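Local coordinates for protein ribonuclease J (Methanolobus psychrophilus R15, PDB 5HAB) that probably degrades RNA from its end as an exoribonuclease of the beta-CASP group of metallo-beta-lactamase hydrolases, and is captured here with RNA bound, at residues T172-I176 against I177-F181; E241-A244 against H245-K249; T265-A268 against S269-A272; I271-V274 against N275-Q279; R293-E296 against R297-T301. The protein carries 1 engineered substitution. All blocks are in the same frame, centred on the assembly; numbering follows the deposited sequence.

Contact 1: residues T172-I176 against I177-F181; sequences TQHSI and IDTVF
Thr172 and Thr179 meet where strand 166-172 gives out and strand 179-186 is taken up. The amide of Thr172 donates to Thr179 O at 2.9 Å with an N-H...O angle of 156°, and beside that bond the two methyls touch, Thr172 CG2 lying 3.6 Å from Thr179 CG2. With OG1 of Thr172 trans to its own amide nitrogen (chi1 -169°), the hydroxyl is turned to Phe181 while CG2 is left for the other threonine. Thr172 OG1 comes within 3.4 Å of Phe181 CE1; it is buried and has no polar partner anywhere in the model. The Thr179 hydroxyl fares better. Its OG1 donates to Ile176 O at 3.1 Å, arriving from above the carbonyl plane, and so ties the far side of the loop back to the strand. Around this bond sit carbon atoms: Ile176 CG2 and His174 CB each lie 3.6 Å from Thr179 OG1. His174 uses ND1 outside the loop, giving a hydrogen bond to Gly409 O; its ring meets those of His104 and His410, and the side chain touches Asp196. A loop joining antiparallel strands, bringing a histidine to such a cluster beside an RNA phosphate, is consistent with the metal-centre pocket of the metallo-beta-lactamase fold.

Contact 2: residues E241-A244 against H245-K249; sequences ELIA and HMMLK. With SO4 (sulfate ion), chain L.
Leu242 and His245 touch in the first turns of helix 241-253, Leu242 CD1 approaching His245 CD2 at 4.1 Å as the two chains cross at a slant. One residue on, the CG of Met246 rests 3.1 Å from Leu242 O, close to the carbonyl that its own amide already uses: Met246 N donates to Leu242 O at 2.9 Å. Met247 repeats the pattern over Ile243, its CE curling back to 4.3 Å from Ile243 CG2. The bend at chi3 (-55°) turns that methyl back toward the preceding turn. Beneath the side chains the backbone is regular, with His245 N, Met247 N and Leu248 N donating to the carbonyls of Glu241, Ile243 and Ala244.

A sulfate, probably from the crystallisation liquor, is modelled at the edge of the His245 ring, but its approaches to His245 NE2 and Lys249 NZ are implausibly short, so the details of that site are doubtful. Further out, the other ring nitrogen, His245 ND1, is hydrogen-bonded to Ser276 OG, and Glu241 pairs with Arg273 in a salt bridge modelled implausibly short. With Leu248 on Ile277, these links join the helix to helix 271-283, while Leu248 is also buried against strand 370-374. On another side Ile243, Met246 and Met247 pack on Ile243 and Met246 of the second subunit. What results is an alpha-helix with i to i+3 and i to i+4 side-chain contacts, one flank bound to its own chain and another at the interface with a second subunit.

Contact 3: residues T265-A268 against S269-A272; sequences TTFA and SHIA. With nucleotides of chain D.
A type I beta turn from Phe267 to His270 carries the chain from strand 262-266 into helix 271-283, within the beta-CASP domain and beside the bound RNA. It is closed by His270 N donating to Phe267 O at 3.0 Å, from well above the carbonyl plane, and the side chains meet beside it, Phe267 CB lying 3.8 Å from His270 CB. Beyond CB the phenyl ring leads away to the RNA: the 2'-hydroxyl O2' of nucleotide A2 sits at the ring's edge, in its plane, 3.0 Å from Phe267 CD1. Ser269 points its hydroxyl to the next phosphate. With chi1 at 56°, OG lies between the backbone nitrogen and carbonyl and comes 3.0 Å from OP1 of nucleotide A3; a hydrogen bond there is plausible, although its proton has another acceptor within reach. His270 takes the N-cap position and centres an inverse gamma turn, whose Ile271 N to Ser269 O bond is weak. Ile271 CD1 folds back to 3.6 Å from Ala268 O. Ala268 and Ser269 press on Ser294 and Tyr298 of helix 293-304, and Thr266 packs against Val274 and Ile277 of helix 271-283.

Contact 4: residues I271-V274 against N275-Q279; sequences IARV and NSIVQ
Ala272 O takes the amide of Ser276 at 3.0 Å in a nearly straight bond, the angle at hydrogen being 172°. Ser276 OG stands 3.4 Å from the same oxygen, Ala272 O. That hydroxyl leans back along the helix because chi1 (-75°) sets it beside its own amide nitrogen; its stronger partner is His245. A water modelled between Ser276 OG and Ala272 O lies improbably close to the hydroxyl, so its place is doubtful.

Opposite in character is the meeting of Arg273 and Ile277. Ile277 CG1 sits 3.1 Å from Arg273 O, the acceptor for the Ile277 amide, and the methyl CD1 reaches Arg273 CG at 4.1 Å, with the two side chains running aslant. The aliphatic part of the arginine thus meets the tip of the isoleucine, and bends at chi2 and chi3 carry the guanidinium off to the side. There its nitrogens are spoken for, by Glu241, by His406 through NH2 and, weakly, by Ser374 through NE, which should fix the group's rotation. Val274 CG1 lies 4.4 Å from Val278 CG1 one turn along, and Asn275 CB packs on Ile271 O at 3.2 Å.

Helix 271-283 lies over the parallel sheet with Ile277 on Val264, Leu339 and Val341 of strands 262-266 and 338-342, and Arg273 and Ile277 facing Ala244 and Leu248 of helix 241-253.

Contact 5: residues R293-E296 against R297-T301; sequences RSME and RYVGT. With SO4 (sulfate ion), chain J; nucleotides of chain D.
Tyr298 turns the edge of its ring to the previous turn of the helix, with Ser294 O in the ring plane 3.2 Å from Tyr298 CD2; OP2 of nucleotide A4 approaches the ring obliquely. The guanidinium of Arg293 has a sulfate in plane at its edge, modelled very close to NH2, and reaches Glu296 in a long salt bridge, Arg293 NH1 to Glu296 OE1 at 3.5 Å. Tyr298, Arg293 and Glu296 belong to helix 293-304, the crossover helix of a beta-alpha-beta unit between strands 287-291 and 315-317, whose first turn receives the RNA backbone. OP2 of nucleotide A5 is gripped twice by one residue: Ser294 N and Ser294 OG each donate to it at 3.1 Å. Backbone amides at a helix N-terminus suit an anion, and the dipole there would probably add to the attraction. Facing inward, Met295 and Val299 lie side by side, SD of Met295 4.1 Å from CG2 of Val299. The amide of Gly300 makes a weak bond to Glu296 O. Arg297 O accepts two donors from Thr301, the hydroxyl OG1 at 2.6 Å and the amide N at 2.9 Å, which reach it from opposite faces of the carbonyl plane.

Overall arrangement
Contacts 1, 3 and 4 are mostly buried, while contacts 2 and 5 lie partly at the surface. Contact 1 sits in the beta-lactamase part, and its loop packs on the turn of contact 3, Ile176 against Ser269 and Ile177 against Ile271, so the two domains meet there. Contacts 3 and 4 share Ile271 and Ala272, one entering helix 271-283 and the other running along it. Contact 2 flanks that helix through a salt bridge, a hydrogen bond and Leu248, contact 5 through packing such as Val274 on Val299. Chemistry follows place: threonine hydroxyls and methyls in contact 1, phosphate binding in contact 5 and probably in contact 3, and methionine packing between subunits in contact 2.

Contact 1: residues T172-I176 against I177-F181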
# COMPACT_ATOMS: atom_id res chain seq x y z
N THR B 172 32.30 1.77 -12.95
CA THR B 172 30.86 1.68 -13.09
C THR B 172 30.24 2.97 -12.57
O THR B 172 30.97 3.90 -12.19
CB THR B 172 30.28 0.46 -12.34
OG1 THR B 172 28.92 0.26 -12.73
CG2 THR B 172 30.36 0.67 -10.83
N GLN B 173 28.92 3.05 -12.55
CA GLN B 173 28.25 4.24 -12.06
C GLN B 173 27.47 3.95 -10.79
O GLN B 173 27.08 2.81 -10.55
CB GLN B 173 27.32 4.82 -13.13
CG GLN B 173 28.03 5.62 -14.21
CD GLN B 173 28.51 6.97 -13.72
OE1 GLN B 173 27.78 7.70 -13.05
NE2 GLN B 173 29.75 7.31 -14.05
N HIS B 174 27.22 4.99 -10.00
CA HIS B 174 26.49 4.87 -8.75
C HIS B 174 26.24 6.27 -8.19
O HIS B 174 26.69 7.26 -8.77
CB HIS B 174 27.27 4.02 -7.74
CG HIS B 174 26.48 3.65 -6.52
ND1 HIS B 174 25.23 3.08 -6.59
CD2 HIS B 174 26.75 3.81 -5.20
CE1 HIS B 174 24.77 2.88 -5.36
NE2 HIS B 174 25.67 3.31 -4.51
N SER B 175 25.53 6.35 -7.07
CA SER B 175 25.19 7.64 -6.46
C SER B 175 26.38 8.30 -5.76
O SER B 175 26.22 9.30 -5.04
CB SER B 175 24.05 7.45 -5.47
OG SER B 175 24.32 6.37 -4.60
N ILE B 176 27.57 7.75 -5.96
CA ILE B 176 28.80 8.39 -5.50
C ILE B 176 29.83 8.17 -6.59
O ILE B 176 29.80 7.16 -7.31
CB ILE B 176 29.27 7.85 -4.13
CG1 ILE B 176 30.45 8.67 -3.61
CG2 ILE B 176 29.62 6.37 -4.21
CD1 ILE B 176 30.96 8.25 -2.24
N ILE B 177 30.73 9.13 -6.74
CA ILE B 177 31.72 9.11 -7.81
C ILE B 177 32.78 8.05 -7.52
O ILE B 177 32.99 7.67 -6.36
CB ILE B 177 32.36 10.49 -7.99
CG1 ILE B 177 32.87 11.02 -6.65
CG2 ILE B 177 31.35 11.47 -8.58
CD1 ILE B 177 33.65 12.31 -6.76
N ASP B 178 33.42 7.58 -8.59
CA ASP B 178 34.54 6.64 -8.52
C ASP B 178 34.14 5.30 -7.89
O ASP B 178 34.74 4.86 -6.91
CB ASP B 178 35.72 7.26 -7.76
CG ASP B 178 37.05 7.05 -8.47
OD1 ASP B 178 37.08 6.37 -9.52
OD2 ASP B 178 38.07 7.57 -7.98
N THR B 179 33.12 4.66 -8.47
CA THR B 179 32.68 3.34 -8.03
C THR B 179 33.15 2.27 -9.02
O THR B 179 33.16 2.50 -10.24
CB THR B 179 31.15 3.28 -7.88
OG1 THR B 179 30.72 4.24 -6.90
CG2 THR B 179 30.70 1.90 -7.42
N VAL B 180 33.57 1.12 -8.51
CA VAL B 180 34.10 0.06 -9.37
C VAL B 180 33.47 -1.32 -9.12
O VAL B 180 33.08 -1.65 -8.00
CB VAL B 180 35.64 -0.03 -9.21
CG1 VAL B 180 36.30 1.25 -9.67
CG2 VAL B 180 36.02 -0.35 -7.76
N PHE B 181 33.35 -2.10 -10.19
CA PHE B 181 33.27 -3.55 -10.08
C PHE B 181 34.66 -4.03 -9.73
O PHE B 181 35.66 -3.46 -10.19
CB PHE B 181 32.83 -4.23 -11.39
CG PHE B 181 31.41 -3.93 -11.82
CD1 PHE B 181 30.56 -3.19 -11.02
CD2 PHE B 181 30.94 -4.42 -13.03
CE1 PHE B 181 29.27 -2.92 -11.44
CE2 PHE B 181 29.65 -4.16 -13.44
CZ PHE B 181 28.81 -3.41 -12.65

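Contact 2: residues E241-A244 against H245-K249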
# COMPACT_ATOMS: atom_id res chain seq x y z
N GLU B 241 21.26 9.32 -14.52
CA GLU B 241 21.48 10.48 -13.67
C GLU B 241 21.08 11.76 -14.41
O GLU B 241 20.71 12.77 -13.80
CB GLU B 241 22.95 10.54 -13.24
CG GLU B 241 23.38 11.82 -12.56
CD GLU B 241 22.67 12.05 -11.25
OE1 GLU B 241 22.63 13.21 -10.79
OE2 GLU B 241 22.15 11.07 -10.67
N LEU B 242 21.16 11.70 -15.73
CA LEU B 242 20.78 12.82 -16.58
C LEU B 242 19.32 13.20 -16.35
O LEU B 242 18.96 14.37 -16.43
CB LEU B 242 21.03 12.49 -18.05
CG LEU B 242 20.70 13.59 -19.05
CD1 LEU B 242 21.44 14.87 -18.69
CD2 LEU B 242 21.07 13.15 -20.44
N ILE B 243 18.48 12.21 -16.07
CA ILE B 243 17.07 12.44 -15.78
C ILE B 243 16.92 13.30 -14.53
O ILE B 243 16.12 14.24 -14.51
CB ILE B 243 16.32 11.10 -15.63
CG1 ILE B 243 16.41 10.30 -16.93
CG2 ILE B 243 14.88 11.33 -15.20
CD1 ILE B 243 15.95 11.06 -18.17
N ALA B 244 17.69 12.98 -13.49
CA ALA B 244 17.65 13.74 -12.24
C ALA B 244 18.21 15.14 -12.47
O ALA B 244 17.73 16.12 -11.90
CB ALA B 244 18.44 13.03 -11.15
N HIS B 245 19.23 15.22 -13.31
CA HIS B 245 19.80 16.50 -13.71
C HIS B 245 18.71 17.39 -14.33
O HIS B 245 18.50 18.53 -13.91
CB HIS B 245 20.95 16.28 -14.69
CG HIS B 245 21.59 17.54 -15.19
ND1 HIS B 245 22.56 18.21 -14.48
CD2 HIS B 245 21.39 18.24 -16.33
CE1 HIS B 245 22.93 19.28 -15.16
NE2 HIS B 245 22.24 19.32 -16.29
N MET B 246 18.00 16.84 -15.31
CA MET B 246 16.94 17.55 -16.02
C MET B 246 15.81 17.98 -15.08
O MET B 246 15.39 19.14 -15.09
CB MET B 246 16.36 16.67 -17.14
CG MET B 246 17.33 16.27 -18.25
SD MET B 246 17.53 17.50 -19.56
CE MET B 246 18.77 18.59 -18.87
N MET B 247 15.34 17.05 -14.25
CA MET B 247 14.25 17.35 -13.32
C MET B 247 14.64 18.44 -12.32
O MET B 247 13.84 19.32 -12.00
CB MET B 247 13.82 16.09 -12.57
CG MET B 247 13.17 15.04 -13.45
SD MET B 247 12.31 13.73 -12.55
CE MET B 247 13.60 13.12 -11.47
N LEU B 248 15.87 18.37 -11.82
CA LEU B 248 16.35 19.35 -10.85
C LEU B 248 16.48 20.72 -11.52
O LEU B 248 16.12 21.76 -10.94
CB LEU B 248 17.67 18.90 -10.24
CG LEU B 248 18.12 19.54 -8.93
CD1 LEU B 248 16.98 19.70 -7.95
CD2 LEU B 248 19.22 18.70 -8.32
N LYS B 249 16.98 20.73 -12.76
CA LYS B 249 17.04 21.95 -13.55
C LYS B 249 15.66 22.59 -13.65
O LYS B 249 15.49 23.78 -13.37
CB LYS B 249 17.58 21.66 -14.94
CG LYS B 249 17.73 22.89 -15.82
CD LYS B 249 18.40 22.54 -17.14
CE LYS B 249 18.82 23.79 -17.91
NZ LYS B 249 19.73 23.47 -19.04
S SO4 L . 22.13 22.25 -18.67
O1 SO4 L . 20.97 23.08 -18.99
O2 SO4 L . 22.69 21.69 -19.90
O3 SO4 L . 23.14 23.06 -17.99
O4 SO4 L . 21.72 21.16 -17.79

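Contact 3: residues T265-A268 against S269-A272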
# COMPACT_ATOMS: atom_id res chain seq x y z
N THR B 265 18.51 20.37 -0.57
CA THR B 265 19.17 19.38 0.28
C THR B 265 19.33 18.04 -0.44
O THR B 265 18.45 17.61 -1.18
CB THR B 265 18.41 19.16 1.60
OG1 THR B 265 19.09 18.19 2.40
CG2 THR B 265 16.98 18.70 1.33
N THR B 266 20.47 17.40 -0.23
CA THR B 266 20.79 16.14 -0.91
C THR B 266 21.91 15.39 -0.19
O THR B 266 22.44 15.86 0.82
CB THR B 266 21.19 16.38 -2.38
OG1 THR B 266 21.41 15.13 -3.03
CG2 THR B 266 22.45 17.22 -2.45
N PHE B 267 22.27 14.23 -0.73
CA PHE B 267 23.37 13.43 -0.19
C PHE B 267 24.68 14.18 -0.37
O PHE B 267 25.04 14.54 -1.49
CB PHE B 267 23.46 12.08 -0.89
CG PHE B 267 22.17 11.31 -0.93
CD1 PHE B 267 21.73 10.62 0.18
CD2 PHE B 267 21.39 11.29 -2.08
CE1 PHE B 267 20.54 9.90 0.15
CE2 PHE B 267 20.20 10.58 -2.12
CZ PHE B 267 19.78 9.89 -1.00
N ALA B 268 25.40 14.41 0.72
CA ALA B 268 26.70 15.07 0.63
C ALA B 268 27.65 14.26 -0.25
O ALA B 268 28.52 14.82 -0.91
CB ALA B 268 27.30 15.26 2.01
N SER B 269 27.45 12.95 -0.29
CA SER B 269 28.30 12.06 -1.08
C SER B 269 27.89 11.98 -2.55
O SER B 269 28.62 11.40 -3.36
CB SER B 269 28.30 10.65 -0.48
OG SER B 269 26.99 10.14 -0.38
N HIS B 270 26.73 12.53 -2.90
CA HIS B 270 26.30 12.48 -4.30
C HIS B 270 26.88 13.66 -5.07
O HIS B 270 26.21 14.66 -5.31
CB HIS B 270 24.77 12.47 -4.42
CG HIS B 270 24.28 11.87 -5.70
ND1 HIS B 270 25.02 11.91 -6.87
CD2 HIS B 270 23.14 11.20 -6.00
CE1 HIS B 270 24.35 11.29 -7.83
NE2 HIS B 270 23.21 10.86 -7.33
N ILE B 271 28.15 13.52 -5.45
CA ILE B 271 28.93 14.61 -6.01
C ILE B 271 28.39 15.10 -7.36
O ILE B 271 28.42 16.30 -7.64
CB ILE B 271 30.41 14.18 -6.11
CG1 ILE B 271 30.95 13.78 -4.74
CG2 ILE B 271 31.26 15.30 -6.67
CD1 ILE B 271 30.80 14.86 -3.67
N ALA B 272 27.90 14.18 -8.19
CA ALA B 272 27.31 14.55 -9.48
C ALA B 272 26.10 15.46 -9.28
O ALA B 272 25.92 16.47 -9.98
CB ALA B 272 26.92 13.32 -10.26
P A D 2 22.80 3.59 0.03
OP1 A D 2 23.09 2.94 -1.27
OP2 A D 2 23.56 3.21 1.24
O5' A D 2 22.93 5.17 -0.19
C5' A D 2 23.75 5.95 0.66
C4' A D 2 22.98 7.07 1.31
O4' A D 2 21.62 6.64 1.60
C3' A D 2 23.52 7.55 2.65
O3' A D 2 24.58 8.49 2.51
C2' A D 2 22.29 8.13 3.34
O2' A D 2 22.03 9.45 2.90
C1' A D 2 21.18 7.21 2.81
N9 A D 2 20.84 6.12 3.75
C8 A D 2 20.95 4.77 3.52
N7 A D 2 20.55 4.02 4.52
C5 A D 2 20.13 4.94 5.47
C6 A D 2 19.60 4.78 6.76
N6 A D 2 19.39 3.59 7.34
N1 A D 2 19.29 5.91 7.45
C2 A D 2 19.50 7.10 6.87
N3 A D 2 20.00 7.37 5.67
C4 A D 2 20.29 6.24 5.01
P A D 3 26.09 8.07 2.88
OP1 A D 3 26.98 9.20 2.51
OP2 A D 3 26.35 6.72 2.32
O5' A D 3 26.07 7.94 4.47
C5' A D 3 26.06 9.09 5.30
C4' A D 3 24.66 9.49 5.69
O4' A D 3 24.14 8.62 6.72
C3' A D 3 24.50 10.89 6.28
O3' A D 3 24.49 11.90 5.29
C2' A D 3 23.19 10.78 7.05
O2' A D 3 22.08 10.91 6.18
C1' A D 3 23.25 9.33 7.55
N9 A D 3 23.68 9.22 8.96
C8 A D 3 24.93 8.99 9.47
N7 A D 3 24.96 8.94 10.78
C5 A D 3 23.64 9.16 11.16
C6 A D 3 23.00 9.24 12.41
N6 A D 3 23.63 9.10 13.58
N1 A D 3 21.67 9.47 12.43
C2 A D 3 21.03 9.62 11.26
N3 A D 3 21.52 9.57 10.02
C4 A D 3 22.84 9.34 10.04

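Contact 4: residues I271-V274 against N275-Q279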
# COMPACT_ATOMS: atom_id res chain seq x y z
N ILE B 271 28.15 13.52 -5.45
CA ILE B 271 28.93 14.61 -6.01
C ILE B 271 28.39 15.10 -7.36
O ILE B 271 28.42 16.30 -7.64
CB ILE B 271 30.41 14.18 -6.11
CG1 ILE B 271 30.95 13.78 -4.74
CG2 ILE B 271 31.26 15.30 -6.67
CD1 ILE B 271 30.80 14.86 -3.67
N ALA B 272 27.90 14.18 -8.19
CA ALA B 272 27.31 14.55 -9.48
C ALA B 272 26.10 15.46 -9.28
O ALA B 272 25.92 16.47 -9.98
CB ALA B 272 26.92 13.32 -10.26
N ARG B 273 25.28 15.11 -8.29
CA ARG B 273 24.08 15.86 -7.97
C ARG B 273 24.42 17.26 -7.48
O ARG B 273 23.88 18.25 -7.98
CB ARG B 273 23.27 15.12 -6.91
CG ARG B 273 22.01 15.86 -6.49
CD ARG B 273 20.90 15.60 -7.47
NE ARG B 273 20.22 14.34 -7.19
CZ ARG B 273 20.45 13.22 -7.85
NH1 ARG B 273 21.33 13.21 -8.84
NH2 ARG B 273 19.81 12.11 -7.54
N VAL B 274 25.31 17.33 -6.49
CA VAL B 274 25.75 18.61 -5.93
C VAL B 274 26.35 19.50 -7.01
O VAL B 274 26.07 20.70 -7.07
CB VAL B 274 26.77 18.39 -4.80
CG1 VAL B 274 27.36 19.72 -4.34
CG2 VAL B 274 26.12 17.66 -3.63
N ASN B 275 27.15 18.89 -7.88
CA ASN B 275 27.74 19.58 -9.03
C ASN B 275 26.65 20.24 -9.86
O ASN B 275 26.68 21.46 -10.10
CB ASN B 275 28.54 18.59 -9.88
CG ASN B 275 29.41 19.28 -10.91
OD1 ASN B 275 30.10 20.26 -10.60
ND2 ASN B 275 29.40 18.78 -12.14
N SER B 276 25.68 19.42 -10.29
CA SER B 276 24.54 19.92 -11.05
C SER B 276 23.90 21.11 -10.34
O SER B 276 23.62 22.14 -10.96
CB SER B 276 23.50 18.82 -11.26
OG SER B 276 23.92 17.91 -12.25
N ILE B 277 23.71 20.98 -9.03
CA ILE B 277 23.06 22.03 -8.26
C ILE B 277 23.85 23.34 -8.30
O ILE B 277 23.26 24.40 -8.52
CB ILE B 277 22.83 21.60 -6.81
CG1 ILE B 277 21.94 20.37 -6.76
CG2 ILE B 277 22.19 22.73 -6.02
CD1 ILE B 277 21.81 19.76 -5.40
N VAL B 278 25.17 23.29 -8.12
CA VAL B 278 25.93 24.55 -8.09
C VAL B 278 25.96 25.18 -9.49
O VAL B 278 25.89 26.41 -9.61
CB VAL B 278 27.36 24.36 -7.51
CG1 VAL B 278 27.29 23.79 -6.09
CG2 VAL B 278 28.23 23.51 -8.40
N GLN B 279 26.02 24.35 -10.53
CA GLN B 279 25.91 24.87 -11.89
C GLN B 279 24.57 25.60 -12.10
O GLN B 279 24.53 26.69 -12.69
CB GLN B 279 26.08 23.77 -12.93
CG GLN B 279 27.48 23.19 -12.99
CD GLN B 279 27.61 22.09 -14.03
OE1 GLN B 279 26.63 21.45 -14.41
NE2 GLN B 279 28.83 21.87 -14.51
O HOH W 1 23.43 15.53 -12.07

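Contact 5: residues R293-E296 against R297-T301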
# COMPACT_ATOMS: atom_id res chain seq x y z
N ARG B 293 28.97 20.11 7.83
CA ARG B 293 30.32 19.56 7.93
C ARG B 293 30.60 18.53 6.84
O ARG B 293 31.68 18.53 6.23
CB ARG B 293 30.55 18.94 9.31
CG ARG B 293 31.98 18.47 9.56
CD ARG B 293 32.93 19.66 9.68
NE ARG B 293 32.72 20.42 10.91
CZ ARG B 293 33.33 21.57 11.20
NH1 ARG B 293 34.19 22.10 10.34
NH2 ARG B 293 33.08 22.18 12.34
N SER B 294 29.63 17.66 6.58
CA SER B 294 29.81 16.58 5.62
C SER B 294 29.84 17.09 4.18
O SER B 294 30.48 16.48 3.31
CB SER B 294 28.70 15.54 5.78
OG SER B 294 27.45 16.06 5.39
N MET B 295 29.14 18.20 3.91
CA MET B 295 29.27 18.87 2.62
C MET B 295 30.72 19.28 2.38
O MET B 295 31.28 19.02 1.32
CB MET B 295 28.37 20.11 2.54
CG MET B 295 26.91 19.84 2.23
SD MET B 295 26.65 19.12 0.59
CE MET B 295 24.90 18.76 0.66
N GLU B 296 31.31 19.90 3.40
CA GLU B 296 32.70 20.34 3.32
C GLU B 296 33.63 19.15 3.12
O GLU B 296 34.51 19.17 2.27
CB GLU B 296 33.09 21.13 4.57
CG GLU B 296 34.48 21.75 4.51
CD GLU B 296 34.77 22.64 5.70
OE1 GLU B 296 34.48 22.23 6.84
OE2 GLU B 296 35.31 23.75 5.49
N ARG B 297 33.39 18.09 3.90
CA ARG B 297 34.17 16.86 3.80
C ARG B 297 34.13 16.29 2.37
O ARG B 297 35.14 16.31 1.67
CB ARG B 297 33.65 15.82 4.80
CG ARG B 297 34.40 14.48 4.78
CD ARG B 297 35.80 14.56 5.36
NE ARG B 297 35.81 14.78 6.81
CZ ARG B 297 35.86 13.81 7.71
NH1 ARG B 297 35.92 12.54 7.33
NH2 ARG B 297 35.86 14.10 9.01
N TYR B 298 32.96 15.81 1.95
CA TYR B 298 32.84 15.12 0.66
C TYR B 298 33.08 16.01 -0.56
O TYR B 298 33.84 15.64 -1.47
CB TYR B 298 31.45 14.48 0.55
CG TYR B 298 31.25 13.26 1.42
CD1 TYR B 298 31.57 11.99 0.95
CD2 TYR B 298 30.75 13.37 2.71
CE1 TYR B 298 31.40 10.86 1.74
CE2 TYR B 298 30.57 12.24 3.51
CZ TYR B 298 30.90 11.00 3.01
OH TYR B 298 30.73 9.87 3.79
N VAL B 299 32.44 17.17 -0.60
CA VAL B 299 32.54 18.03 -1.77
C VAL B 299 33.92 18.66 -1.81
O VAL B 299 34.55 18.73 -2.87
CB VAL B 299 31.43 19.10 -1.78
CG1 VAL B 299 31.49 19.90 -3.07
CG2 VAL B 299 30.07 18.44 -1.63
N GLY B 300 34.40 19.12 -0.65
CA GLY B 300 35.75 19.63 -0.53
C GLY B 300 36.78 18.65 -1.05
O GLY B 300 37.59 18.98 -1.92
N THR B 301 36.73 17.42 -0.53
CA THR B 301 37.64 16.36 -0.97
C THR B 301 37.54 16.13 -2.48
O THR B 301 38.56 16.03 -3.15
CB THR B 301 37.36 15.03 -0.25
OG1 THR B 301 37.49 15.21 1.16
CG2 THR B 301 38.34 13.96 -0.71
S SO4 J . 31.07 22.10 15.31
O1 SO4 J . 29.65 21.78 15.46
O2 SO4 J . 31.61 21.38 14.15
O3 SO4 J . 31.79 21.68 16.51
O4 SO4 J . 31.23 23.54 15.12
P A D 5 26.23 17.96 9.21
OP1 A D 5 25.72 19.30 8.83
OP2 A D 5 27.08 17.21 8.24
O5' A D 5 27.04 18.13 10.57
C5' A D 5 26.70 19.15 11.50
C4' A D 5 26.61 18.60 12.90
O4' A D 5 26.82 17.16 12.85
C3' A D 5 27.65 19.14 13.88
O3' A D 5 27.10 19.13 15.20
C2' A D 5 28.76 18.10 13.78
O2' A D 5 29.61 18.04 14.91
C1' A D 5 27.97 16.81 13.58
N9 A D 5 28.70 15.80 12.81
C8 A D 5 29.13 15.91 11.51
N7 A D 5 29.76 14.86 11.06
C5 A D 5 29.74 13.98 12.13
C6 A D 5 30.24 12.67 12.30
N6 A D 5 30.88 12.01 11.34
N1 A D 5 30.05 12.08 13.50
C2 A D 5 29.40 12.75 14.46
N3 A D 5 28.88 13.98 14.42
C4 A D 5 29.09 14.55 13.22
P A D 4 25.38 13.22 5.48
OP1 A D 4 24.80 14.26 4.59
OP2 A D 4 26.81 12.85 5.32
O5' A D 4 25.14 13.63 7.00
C5' A D 4 24.51 14.86 7.32
C4' A D 4 24.11 14.93 8.77
O4' A D 4 24.01 13.59 9.33
C3' A D 4 25.08 15.64 9.70
O3' A D 4 24.97 17.05 9.62
C2' A D 4 24.71 15.07 11.07
O2' A D 4 23.56 15.72 11.60
C1' A D 4 24.33 13.63 10.71
N9 A D 4 25.42 12.66 10.97
C8 A D 4 26.34 12.15 10.09
N7 A D 4 27.18 11.29 10.63
C5 A D 4 26.78 11.23 11.96
C6 A D 4 27.26 10.50 13.07
N6 A D 4 28.30 9.66 13.01
N1 A D 4 26.64 10.67 14.26
C2 A D 4 25.60 11.52 14.32
N3 A D 4 25.05 12.25 13.35
C4 A D 4 25.70 12.07 12.18